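Local coordinates for protein putative xanthine dehydrogenase YAGS fad-binding subunit (Escherichia coli, PDB 5G5G) that probably oxidises aldehydes as the molybdenum cofactor-binding large subunit of a three-chain periplasmic aldehyde oxidase, at residues 51-56 with 109-114; 56-61 with 103-108; 64-69 with 130-135; 192-197 with 267-272. All coordinates share one frame; numbering follows the deposited sequence. Where two conformers were deposited one is given.

Strand 49-55 is the first of the paired segments along the chain. Its end returns to 109-114 in contact 1, closing a loop of 52 residues. Contact 2 is nested inside that loop and shares S56 with contact 1. It joins the following turn to short strand 104-105. Contact 3 pairs strand 61-67 with strand 131-136, and its segments alternate with those of contacts 1 and 2. Contacts 2 and 3 thus lie on the two sides of strand 61-67 in a three-stranded antiparallel sheet. Contact 4 comes later in the chain. Its strand 266-269 lies beside strand 49-55, so one mixed sheet joins the hammerhead domain to the cofactor-binding domain.

Contact 1 of 4, residues 51-56 with 109-114; sequences GYIVGS and HQAIAL
The imidazole ring of H109 turns an edge to S56. Its CD2 lies 3.5 Å from S56 O, near the ring plane, and the ring also meets that of H654 edge-to-face. The same carbonyl accepts the backbone N-H of H109, so S56 O has two neighbours from one residue. S56 N bonds to Q110 O at 2.8 Å. Further along, V54 O accepts I112 N at 2.8 Å in an almost straight bond, while A113 N reaches the same oxygen only weakly. I112 and A113 both face V54. This is a classic beta bulge in the antiparallel pairing of strands 49-55 and 111-117, within the family's a/b hammerhead domain. V54 N closes the pair by bonding to A113 O at 2.9 Å, from above the carbonyl plane. I112 has its CG1 between backbone N and carbonyl carbon (chi1 61°). That brings CG1 to 3.4 Å from V54 O and 4.0 Å from V54 CG1. L114 lays CD1 against the backbone, 3.5 Å from Y52 N. A111 and L114 also touch helix 250-262, whereas V54 touches A127 of helix 120-127.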
loop_
_atom_site.group_PDB
_atom_site.type_symbol
_atom_site.label_atom_id
_atom_site.label_comp_id
_atom_site.label_asym_id
_atom_site.label_seq_id
_atom_site.Cartn_x
_atom_site.Cartn_y
_atom_site.Cartn_z
ATOM N N GLY C 51 -3.844 -9.930 -22.060
ATOM C CA GLY C 51 -4.517 -8.694 -22.421
ATOM C C GLY C 51 -3.962 -7.497 -21.691
ATOM O O GLY C 51 -3.792 -7.556 -20.485
ATOM N N TYR C 52 -3.750 -6.389 -22.394
ATOM C CA TYR C 52 -3.189 -5.219 -21.814
ATOM C C TYR C 52 -4.182 -4.068 -22.008
ATOM O O TYR C 52 -4.575 -3.742 -23.142
ATOM C CB TYR C 52 -1.802 -4.925 -22.366
ATOM C CG TYR C 52 -0.985 -4.011 -21.489
ATOM C CD1 TYR C 52 -1.151 -2.620 -21.541
ATOM C CD2 TYR C 52 -0.038 -4.524 -20.625
ATOM C CE1 TYR C 52 -0.391 -1.777 -20.738
ATOM C CE2 TYR C 52 0.724 -3.714 -19.813
ATOM C CZ TYR C 52 0.550 -2.341 -19.877
ATOM O OH TYR C 52 1.295 -1.532 -19.066
ATOM N N ILE C 53 -4.571 -3.469 -20.889
ATOM C CA ILE C 53 -5.559 -2.402 -20.849
ATOM C C ILE C 53 -5.083 -1.061 -21.416
ATOM O O ILE C 53 -3.961 -0.658 -21.165
ATOM C CB ILE C 53 -6.012 -2.268 -19.379
ATOM C CG1 ILE C 53 -7.502 -2.333 -19.321
ATOM C CG2 ILE C 53 -5.270 -1.201 -18.591
ATOM C CD1 ILE C 53 -7.824 -3.766 -19.013
ATOM N N VAL C 54 -5.961 -0.376 -22.160
ATOM C CA VAL C 54 -5.758 1.023 -22.552
ATOM C C VAL C 54 -6.784 1.858 -21.802
ATOM O O VAL C 54 -7.999 1.626 -21.906
ATOM C CB VAL C 54 -5.926 1.231 -24.054
ATOM C CG1 VAL C 54 -5.706 2.683 -24.462
ATOM C CG2 VAL C 54 -4.974 0.292 -24.806
ATOM N N GLY C 55 -6.294 2.841 -21.066
ATOM C CA GLY C 55 -7.152 3.720 -20.253
ATOM C C GLY C 55 -7.287 5.109 -20.835
ATOM O O GLY C 55 -6.444 5.545 -21.624
ATOM N N SER C 56 -8.396 5.771 -20.521
ATOM C CA SER C 56 -8.648 7.109 -21.034
ATOM C C SER C 56 -7.525 8.076 -20.671
ATOM O O SER C 56 -7.080 8.164 -19.503
ATOM C CB SER C 56 -9.934 7.682 -20.460
ATOM O OG SER C 56 -10.096 9.002 -20.980
ATOM N N HIS C 109 -8.382 7.436 -16.932
ATOM C CA HIS C 109 -8.009 5.991 -16.878
ATOM C C HIS C 109 -9.156 5.001 -16.912
ATOM O O HIS C 109 -8.948 3.806 -16.715
ATOM C CB HIS C 109 -7.049 5.661 -15.731
ATOM C CG HIS C 109 -5.645 6.064 -15.991
ATOM N ND1 HIS C 109 -4.677 5.938 -15.038
ATOM C CD2 HIS C 109 -5.027 6.584 -17.086
ATOM C CE1 HIS C 109 -3.516 6.318 -15.516
ATOM N NE2 HIS C 109 -3.699 6.728 -16.759
ATOM N N GLN C 110 -10.355 5.425 -17.279
ATOM C CA GLN C 110 -11.410 4.467 -17.543
ATOM C C GLN C 110 -11.019 3.579 -18.713
ATOM O O GLN C 110 -10.467 4.079 -19.712
ATOM C CB GLN C 110 -12.720 5.190 -17.857
ATOM C CG GLN C 110 -13.902 4.273 -18.198
ATOM C CD GLN C 110 -15.172 5.089 -18.413
ATOM O OE1 GLN C 110 -15.128 6.223 -18.924
ATOM N NE2 GLN C 110 -16.310 4.532 -17.985
ATOM N N ALA C 111 -11.233 2.277 -18.573
ATOM C CA ALA C 111 -10.777 1.371 -19.622
ATOM C C ALA C 111 -11.516 1.649 -20.940
ATOM O O ALA C 111 -12.751 1.785 -20.947
ATOM C CB ALA C 111 -10.984 -0.056 -19.229
ATOM N N ILE C 112 -10.783 1.734 -22.048
ATOM C CA ILE C 112 -11.391 1.942 -23.373
ATOM C C ILE C 112 -11.051 0.883 -24.404
ATOM O O ILE C 112 -11.688 0.816 -25.464
ATOM C CB ILE C 112 -11.142 3.350 -23.953
ATOM C CG1 ILE C 112 -9.630 3.602 -24.145
ATOM C CG2 ILE C 112 -11.780 4.382 -23.046
ATOM C CD1 ILE C 112 -9.312 4.898 -24.875
ATOM N N ALA C 113 -10.022 0.091 -24.139
ATOM C CA ALA C 113 -9.639 -0.967 -25.057
ATOM C C ALA C 113 -8.768 -1.994 -24.326
ATOM O O ALA C 113 -8.242 -1.723 -23.218
ATOM C CB ALA C 113 -8.925 -0.429 -26.292
ATOM N N LEU C 114 -8.665 -3.178 -24.942
ATOM C CA LEU C 114 -7.759 -4.225 -24.444
ATOM C C LEU C 114 -7.067 -4.854 -25.629
ATOM O O LEU C 114 -7.731 -5.333 -26.533
ATOM C CB LEU C 114 -8.510 -5.316 -23.668
ATOM C CG LEU C 114 -7.603 -6.414 -23.071
ATOM C CD1 LEU C 114 -7.170 -6.004 -21.671
ATOM C CD2 LEU C 114 -8.292 -7.766 -23.079
#

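Contact 2 of 4, residues 56-61 with 103-108; sequences SAIAKG and PTIEHY
G61 and I105 form an antiparallel hydrogen-bonded pair: I105 N donates to G61 O at 2.9 Å, while the return bond from G61 N to I105 O is weak. I105 puts CG2 into the turn of 56-61, 3.2 Å from S56 OG and 3.5 Å from I58 O. This branch is anti to the backbone N, while CG1 (chi1 -58°) lies beside that N and leads to CD1, which also comes near S56. I58 meets I105 at about a right angle through CG1. S56 OG donates to I58 O at 2.7 Å, in the carbonyl plane and on a lone pair, and so ties the turn to itself. The turn links strands 49-55 and 61-67 of the hammerhead domain, and strand 104-105 forms one border of the three-stranded antiparallel sheet. Y108 approaches the start of the turn. Its ring edge at CE1 lies 3.4 Å from A57 O, nearly in plane, and its CA makes a CH...O contact with I58 O at 3.4 Å. Y108 OH bonds to an acidic side chain of another protein chain. H107 ND1 donates to Y108 O at 2.8 Å, from above the carbonyl plane.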
loop_
_atom_site.group_PDB
_atom_site.type_symbol
_atom_site.label_atom_id
_atom_site.label_comp_id
_atom_site.label_asym_id
_atom_site.label_seq_id
_atom_site.Cartn_x
_atom_site.Cartn_y
_atom_site.Cartn_z
ATOM N N SER C 56 -8.396 5.771 -20.521
ATOM C CA SER C 56 -8.648 7.109 -21.034
ATOM C C SER C 56 -7.525 8.076 -20.671
ATOM O O SER C 56 -7.080 8.164 -19.503
ATOM C CB SER C 56 -9.934 7.682 -20.460
ATOM O OG SER C 56 -10.096 9.002 -20.980
ATOM N N ALA C 57 -7.122 8.849 -21.660
ATOM C CA ALA C 57 -6.113 9.901 -21.472
ATOM C C ALA C 57 -6.720 11.209 -20.926
ATOM O O ALA C 57 -5.966 12.114 -20.546
ATOM C CB ALA C 57 -5.350 10.161 -22.761
ATOM N N ILE C 58 -8.042 11.313 -20.904
ATOM C CA ILE C 58 -8.691 12.472 -20.374
ATOM C C ILE C 58 -9.646 12.109 -19.259
ATOM O O ILE C 58 -10.166 10.964 -19.170
ATOM C CB ILE C 58 -9.463 13.276 -21.432
ATOM C CG1 ILE C 58 -10.687 12.539 -21.932
ATOM C CG2 ILE C 58 -8.564 13.647 -22.594
ATOM C CD1 ILE C 58 -11.554 13.356 -22.833
ATOM N N ALA C 59 -9.937 13.114 -18.425
ATOM C CA ALA C 59 -10.895 12.919 -17.339
ATOM C C ALA C 59 -12.300 12.751 -17.846
ATOM O O ALA C 59 -13.065 11.937 -17.306
ATOM C CB ALA C 59 -10.872 14.101 -16.376
ATOM N N LYS C 60 -12.680 13.529 -18.861
ATOM C CA LYS C 60 -14.105 13.678 -19.163
ATOM C C LYS C 60 -14.341 14.306 -20.530
ATOM O O LYS C 60 -13.689 15.320 -20.888
ATOM C CB LYS C 60 -14.802 14.588 -18.117
ATOM C CG LYS C 60 -16.331 14.629 -18.263
ATOM C CD LYS C 60 -17.062 15.709 -17.475
ATOM C CE LYS C 60 -18.542 15.368 -17.519
ATOM N NZ LYS C 60 -19.391 16.208 -16.651
ATOM N N GLY C 61 -15.290 13.710 -21.244
ATOM C CA GLY C 61 -15.589 14.083 -22.607
ATOM C C GLY C 61 -16.064 12.903 -23.443
ATOM O O GLY C 61 -16.690 11.970 -22.944
ATOM N N PRO C 103 -18.780 5.505 -26.241
ATOM C CA PRO C 103 -18.169 6.741 -26.660
ATOM C C PRO C 103 -17.994 7.788 -25.548
ATOM O O PRO C 103 -17.186 8.674 -25.699
ATOM C CB PRO C 103 -19.104 7.216 -27.796
ATOM C CG PRO C 103 -20.432 6.638 -27.430
ATOM C CD PRO C 103 -20.168 5.353 -26.716
ATOM N N THR C 104 -18.620 7.623 -24.408
ATOM C CA THR C 104 -18.493 8.604 -23.319
ATOM C C THR C 104 -17.350 8.254 -22.395
ATOM O O THR C 104 -17.165 7.075 -22.055
ATOM C CB THR C 104 -19.804 8.697 -22.523
ATOM O OG1 THR C 104 -20.829 9.126 -23.419
ATOM C CG2 THR C 104 -19.710 9.740 -21.446
ATOM N N ILE C 105 -16.531 9.253 -22.052
ATOM C CA ILE C 105 -15.502 9.081 -21.017
ATOM C C ILE C 105 -16.031 9.717 -19.710
ATOM O O ILE C 105 -16.336 10.920 -19.693
ATOM C CB ILE C 105 -14.197 9.762 -21.405
ATOM C CG1 ILE C 105 -13.651 9.199 -22.762
ATOM C CG2 ILE C 105 -13.178 9.643 -20.303
ATOM C CD1 ILE C 105 -13.256 7.739 -22.719
ATOM N N GLU C 106 -16.133 8.887 -18.682
ATOM C CA GLU C 106 -16.601 9.279 -17.338
ATOM C C GLU C 106 -15.500 9.634 -16.353
ATOM O O GLU C 106 -15.749 10.441 -15.440
ATOM C CB GLU C 106 -17.447 8.187 -16.735
ATOM C CG GLU C 106 -18.645 7.798 -17.606
ATOM C CD GLU C 106 -19.284 6.558 -17.059
ATOM O OE1 GLU C 106 -20.000 6.694 -16.101
ATOM O OE2 GLU C 106 -19.045 5.438 -17.532
ATOM N N HIS C 107 -14.307 9.103 -16.531
ATOM C CA HIS C 107 -13.182 9.448 -15.648
ATOM C C HIS C 107 -11.856 9.131 -16.280
ATOM O O HIS C 107 -11.773 8.297 -17.191
ATOM C CB HIS C 107 -13.351 8.773 -14.234
ATOM C CG HIS C 107 -13.286 7.265 -14.261
ATOM N ND1 HIS C 107 -12.097 6.588 -14.223
ATOM C CD2 HIS C 107 -14.242 6.321 -14.400
ATOM C CE1 HIS C 107 -12.332 5.288 -14.224
ATOM N NE2 HIS C 107 -13.628 5.101 -14.375
ATOM N N TYR C 108 -10.799 9.738 -15.738
ATOM C CA TYR C 108 -9.449 9.480 -16.180
ATOM C C TYR C 108 -9.113 7.992 -15.967
ATOM O O TYR C 108 -9.518 7.359 -14.955
ATOM C CB TYR C 108 -8.494 10.363 -15.403
ATOM C CG TYR C 108 -7.084 10.290 -15.859
ATOM C CD1 TYR C 108 -6.673 10.829 -17.086
ATOM C CD2 TYR C 108 -6.160 9.654 -15.095
ATOM C CE1 TYR C 108 -5.353 10.721 -17.478
ATOM C CE2 TYR C 108 -4.853 9.564 -15.461
ATOM C CZ TYR C 108 -4.469 10.077 -16.673
ATOM O OH TYR C 108 -3.130 9.929 -17.024
#

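Contact 3 of 4, residues 64-69 with 130-135; sequences TALDTD and VQAHYR
T64 N donates to H133 O at 2.7 Å. The bond from T64 OG1 to H133 O is weak, at 2.9 Å. OG1 sits between the backbone N and the carbonyl carbon (chi1 47°), which turns it to H133 O. A65 N donates to H133 O as well, at 3.3 Å, so two backbone N-H groups and, weakly, the hydroxyl meet at one oxygen. With T64 and A65 both facing H133, this is a classic beta bulge. It lies in the antiparallel pairing of strands 61-67 and 131-136, at one side of the three-stranded sheet of the hammerhead domain. L66 has CG anti to the backbone N (chi1 -177°). Its CD1 touches V130 CG1 at 3.6 Å and A132 CB at 3.9 Å. On the opposite face, D67 and Q131 meet obliquely. Q131 extends its chain so that NE2 comes 3.2 Å from D67 OD2, a weak bond. The carboxylate and amide planes stand 84° apart. The backbones of this pair bond in both directions. The face bearing L66 and A132 packs on I112 of strand 111-117, and L66 also touches T82 of strand 77-82. Y134 bonds through OH to A57 N.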
loop_
_atom_site.group_PDB
_atom_site.type_symbol
_atom_site.label_atom_id
_atom_site.label_comp_id
_atom_site.label_asym_id
_atom_site.label_seq_id
_atom_site.Cartn_x
_atom_site.Cartn_y
_atom_site.Cartn_z
ATOM N N THR C 64 -13.864 10.498 -29.635
ATOM C CA THR C 64 -14.319 10.812 -31.026
ATOM C C THR C 64 -13.964 9.635 -31.937
ATOM O O THR C 64 -14.818 9.163 -32.741
ATOM C CB THR C 64 -13.795 12.168 -31.544
ATOM O OG1 THR C 64 -12.394 12.308 -31.297
ATOM C CG2 THR C 64 -14.523 13.318 -30.809
ATOM N N ALA C 65 -12.782 9.073 -31.712
ATOM C CA ALA C 65 -12.435 7.818 -32.389
ATOM C C ALA C 65 -11.471 6.935 -31.578
ATOM O O ALA C 65 -10.773 7.384 -30.653
ATOM C CB ALA C 65 -11.894 8.113 -33.766
ATOM N N LEU C 66 -11.467 5.672 -31.936
ATOM C CA LEU C 66 -10.632 4.727 -31.283
ATOM C C LEU C 66 -10.161 3.778 -32.354
ATOM O O LEU C 66 -10.896 2.909 -32.782
ATOM C CB LEU C 66 -11.436 3.995 -30.203
ATOM C CG LEU C 66 -10.613 3.007 -29.395
ATOM C CD1 LEU C 66 -9.405 3.681 -28.746
ATOM C CD2 LEU C 66 -11.467 2.365 -28.292
ATOM N N ASP C 67 -8.951 3.984 -32.833
ATOM C CA ASP C 67 -8.503 3.256 -33.996
ATOM C C ASP C 67 -7.517 2.206 -33.561
ATOM O O ASP C 67 -6.753 2.389 -32.645
ATOM C CB ASP C 67 -7.977 4.204 -35.016
ATOM C CG ASP C 67 -9.022 5.187 -35.464
ATOM O OD1 ASP C 67 -10.111 4.725 -35.968
ATOM O OD2 ASP C 67 -8.815 6.417 -35.247
ATOM N N THR C 68 -7.621 1.039 -34.167
ATOM C CA THR C 68 -6.909 -0.119 -33.649
ATOM C C THR C 68 -6.101 -0.845 -34.728
ATOM O O THR C 68 -5.527 -1.890 -34.402
ATOM C CB THR C 68 -7.923 -1.118 -33.044
ATOM O OG1 THR C 68 -8.813 -1.514 -34.093
ATOM C CG2 THR C 68 -8.702 -0.469 -31.916
ATOM N N ASP C 69 -6.004 -0.298 -35.944
ATOM C CA ASP C 69 -5.309 -0.980 -37.031
ATOM C C ASP C 69 -3.827 -1.178 -36.724
ATOM O O ASP C 69 -3.272 -2.279 -36.951
ATOM C CB ASP C 69 -5.399 -0.260 -38.392
ATOM C CG ASP C 69 -6.741 -0.461 -39.126
ATOM O OD1 ASP C 69 -7.665 -1.080 -38.646
ATOM O OD2 ASP C 69 -6.842 0.023 -40.265
ATOM N N VAL C 130 -2.608 1.955 -29.847
ATOM C CA VAL C 130 -4.031 2.189 -29.970
ATOM C C VAL C 130 -4.219 3.719 -30.063
ATOM O O VAL C 130 -3.732 4.417 -29.199
ATOM C CB VAL C 130 -4.783 1.575 -28.786
ATOM C CG1 VAL C 130 -6.250 1.994 -28.762
ATOM C CG2 VAL C 130 -4.683 0.056 -28.872
ATOM N N GLN C 131 -4.945 4.194 -31.061
ATOM C CA GLN C 131 -5.030 5.634 -31.363
ATOM C C GLN C 131 -6.386 6.112 -30.840
ATOM O O GLN C 131 -7.408 5.903 -31.467
ATOM C CB GLN C 131 -4.855 5.822 -32.873
ATOM C CG GLN C 131 -5.033 7.233 -33.402
ATOM C CD GLN C 131 -4.883 7.332 -34.933
ATOM O OE1 GLN C 131 -3.800 7.053 -35.470
ATOM N NE2 GLN C 131 -5.968 7.713 -35.651
ATOM N N ALA C 132 -6.384 6.809 -29.729
ATOM C CA ALA C 132 -7.614 7.381 -29.157
ATOM C C ALA C 132 -7.606 8.886 -29.344
ATOM O O ALA C 132 -6.615 9.523 -29.013
ATOM C CB ALA C 132 -7.719 7.072 -27.698
ATOM N N HIS C 133 -8.658 9.444 -29.907
ATOM C CA HIS C 133 -8.780 10.897 -29.952
ATOM C C HIS C 133 -10.081 11.311 -29.269
ATOM O O HIS C 133 -11.133 10.630 -29.351
ATOM C CB HIS C 133 -8.656 11.471 -31.372
ATOM C CG HIS C 133 -7.353 11.164 -32.050
ATOM N ND1 HIS C 133 -7.278 10.821 -33.382
ATOM C CD2 HIS C 133 -6.077 11.149 -31.587
ATOM C CE1 HIS C 133 -6.015 10.596 -33.706
ATOM N NE2 HIS C 133 -5.267 10.786 -32.634
ATOM N N TYR C 134 -9.984 12.467 -28.615
ATOM C CA TYR C 134 -10.980 12.980 -27.681
ATOM C C TYR C 134 -11.383 14.455 -27.898
ATOM O O TYR C 134 -10.600 15.262 -28.424
ATOM C CB TYR C 134 -10.424 12.931 -26.265
ATOM C CG TYR C 134 -9.776 11.652 -25.817
ATOM C CD1 TYR C 134 -8.429 11.389 -26.098
ATOM C CD2 TYR C 134 -10.482 10.741 -25.038
ATOM C CE1 TYR C 134 -7.805 10.230 -25.657
ATOM C CE2 TYR C 134 -9.879 9.589 -24.585
ATOM C CZ TYR C 134 -8.541 9.348 -24.876
ATOM O OH TYR C 134 -7.929 8.226 -24.396
ATOM N N ARG C 135 -12.588 14.746 -27.417
ATOM C CA ARG C 135 -13.129 16.093 -27.211
ATOM C C ARG C 135 -13.381 16.218 -25.699
ATOM O O ARG C 135 -14.284 15.581 -25.168
ATOM C CB ARG C 135 -14.446 16.221 -27.975
ATOM C CG ARG C 135 -15.124 17.588 -27.902
ATOM C CD ARG C 135 -14.446 18.616 -28.803
ATOM N NE ARG C 135 -14.926 19.983 -28.508
ATOM C CZ ARG C 135 -15.299 20.903 -29.411
ATOM N NH1 ARG C 135 -15.245 20.675 -30.728
ATOM N NH2 ARG C 135 -15.716 22.094 -28.993
#

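Contact 4 of 4, residues 192-197 with 267-272; sequences PHASMA and KVMLPR
H193 O accepts the N-H of L270 at 2.8 Å, nearly along the C=O axis. M269 approaches the same oxygen too: its CA makes a CH...O contact, and its CG lies 3.5 Å away. Two more bonds of similar length join S195 and V268, one in each direction. They hold strands 194-200 and 266-269 antiparallel in the molybdopterin cofactor-binding domain. M269 sets CG anti to the backbone N (chi1 -177°), which carries it obliquely across P192. M269 CG lies 3.6 Å from P192 CB. R272 comes to the same proline, its NH2 3.7 Å from P192 CD. That NH2 also bonds to A189 O and to the backbone of another protein chain. The side chain of R272 lies about 9 Å from a bound iron-sulfur cluster. H193 packs its CB on L270 CD1 at 3.7 Å, while its NE2 donates to G244 O. M196 and K267 meet through their CB atoms, and K267 NZ bonds to Y39 O. In the mixed sheet, strand 266-269 lies between strands 194-200 and 49-55, and strand 203-208 follows 194-200. Helix 250-262 lies against the face bearing S195, with D251 bonded to S195 OG.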
loop_
_atom_site.group_PDB
_atom_site.type_symbol
_atom_site.label_atom_id
_atom_site.label_comp_id
_atom_site.label_asym_id
_atom_site.label_seq_id
_atom_site.Cartn_x
_atom_site.Cartn_y
_atom_site.Cartn_z
ATOM N N PRO C 192 -2.199 -6.472 -7.631
ATOM C CA PRO C 192 -2.968 -5.721 -8.592
ATOM C C PRO C 192 -4.193 -6.525 -8.962
ATOM O O PRO C 192 -4.119 -7.777 -9.057
ATOM C CB PRO C 192 -1.986 -5.627 -9.816
ATOM C CG PRO C 192 -0.617 -5.673 -9.223
ATOM C CD PRO C 192 -0.814 -6.687 -8.093
ATOM N N HIS C 193 -5.267 -5.836 -9.290
ATOM C CA HIS C 193 -6.456 -6.510 -9.760
ATOM C C HIS C 193 -6.076 -7.347 -10.995
ATOM O O HIS C 193 -5.386 -6.880 -11.893
ATOM C CB HIS C 193 -7.532 -5.516 -10.177
ATOM C CG HIS C 193 -8.118 -4.732 -9.058
ATOM N ND1 HIS C 193 -7.415 -3.793 -8.344
ATOM C CD2 HIS C 193 -9.356 -4.759 -8.516
ATOM C CE1 HIS C 193 -8.198 -3.269 -7.422
ATOM N NE2 HIS C 193 -9.384 -3.828 -7.512
ATOM N N ALA C 194 -6.532 -8.597 -11.014
ATOM C CA ALA C 194 -6.292 -9.486 -12.140
ATOM C C ALA C 194 -7.313 -10.588 -12.285
ATOM O O ALA C 194 -7.873 -11.043 -11.286
ATOM C CB ALA C 194 -4.897 -10.104 -12.028
ATOM N N SER C 195 -7.488 -11.059 -13.525
ATOM C CA SER C 195 -8.439 -12.129 -13.823
ATOM C C SER C 195 -7.950 -12.939 -15.009
ATOM O O SER C 195 -7.251 -12.415 -15.908
ATOM C CB SER C 195 -9.840 -11.573 -14.156
ATOM O OG SER C 195 -10.418 -10.818 -13.098
ATOM N N MET C 196 -8.331 -14.192 -15.042
ATOM C CA MET C 196 -8.146 -15.062 -16.211
ATOM C C MET C 196 -9.474 -15.678 -16.567
ATOM O O MET C 196 -10.187 -16.194 -15.678
ATOM C CB MET C 196 -7.115 -16.160 -15.941
ATOM C CG MET C 196 -6.891 -17.041 -17.140
ATOM S SD MET C 196 -5.533 -18.199 -16.970
ATOM C CE MET C 196 -6.335 -19.448 -15.978
ATOM N N ALA C 197 -9.825 -15.623 -17.856
ATOM C CA ALA C 197 -11.087 -16.208 -18.347
ATOM C C ALA C 197 -10.838 -17.344 -19.287
ATOM O O ALA C 197 -9.961 -17.248 -20.138
ATOM C CB ALA C 197 -11.926 -15.168 -19.020
ATOM N N LYS C 267 -5.614 -13.717 -19.850
ATOM C CA LYS C 267 -5.440 -13.127 -18.517
ATOM C C LYS C 267 -5.058 -11.678 -18.599
ATOM O O LYS C 267 -4.371 -11.253 -19.538
ATOM C CB LYS C 267 -4.468 -13.920 -17.667
ATOM C CG LYS C 267 -3.110 -14.097 -18.204
ATOM C CD LYS C 267 -2.340 -14.979 -17.231
ATOM C CE LYS C 267 -0.869 -14.949 -17.420
ATOM N NZ LYS C 267 -0.080 -15.664 -16.379
ATOM N N VAL C 268 -5.589 -10.915 -17.680
ATOM C CA VAL C 268 -5.487 -9.452 -17.656
ATOM C C VAL C 268 -5.180 -8.996 -16.228
ATOM O O VAL C 268 -5.887 -9.387 -15.295
ATOM C CB VAL C 268 -6.826 -8.798 -18.061
ATOM C CG1 VAL C 268 -6.735 -7.272 -17.972
ATOM C CG2 VAL C 268 -7.213 -9.218 -19.482
ATOM N N MET C 269 -4.122 -8.214 -16.061
ATOM C CA MET C 269 -3.826 -7.558 -14.793
ATOM C C MET C 269 -3.895 -6.043 -15.019
ATOM O O MET C 269 -3.425 -5.546 -16.065
ATOM C CB MET C 269 -2.420 -7.915 -14.342
ATOM C CG MET C 269 -2.042 -7.335 -12.992
ATOM S SD MET C 269 -0.366 -7.844 -12.430
ATOM C CE MET C 269 -0.582 -9.587 -12.624
ATOM N N LEU C 270 -4.463 -5.319 -14.088
ATOM C CA LEU C 270 -4.437 -3.843 -14.163
ATOM C C LEU C 270 -3.041 -3.384 -13.711
ATOM O O LEU C 270 -2.635 -3.640 -12.571
ATOM C CB LEU C 270 -5.503 -3.229 -13.280
ATOM C CG LEU C 270 -6.938 -3.722 -13.501
ATOM C CD1 LEU C 270 -7.903 -2.878 -12.678
ATOM C CD2 LEU C 270 -7.272 -3.589 -14.937
ATOM N N PRO C 271 -2.303 -2.706 -14.576
ATOM C CA PRO C 271 -0.963 -2.252 -14.146
ATOM C C PRO C 271 -1.073 -1.284 -12.962
ATOM O O PRO C 271 -2.018 -0.481 -12.928
ATOM C CB PRO C 271 -0.443 -1.530 -15.385
ATOM C CG PRO C 271 -1.282 -2.035 -16.538
ATOM C CD PRO C 271 -2.604 -2.384 -15.972
ATOM N N ARG C 272 -0.119 -1.358 -12.025
ATOM C CA ARG C 272 -0.165 -0.554 -10.809
ATOM C C ARG C 272 -0.428 0.950 -11.122
ATOM O O ARG C 272 -1.266 1.564 -10.436
ATOM C CB ARG C 272 1.096 -0.740 -9.953
ATOM C CG ARG C 272 1.101 0.052 -8.661
ATOM C CD ARG C 272 -0.027 -0.296 -7.723
ATOM N NE ARG C 272 0.125 -1.654 -7.275
ATOM C CZ ARG C 272 -0.713 -2.299 -6.488
ATOM N NH1 ARG C 272 -1.845 -1.704 -6.066
ATOM N NH2 ARG C 272 -0.413 -3.547 -6.136
#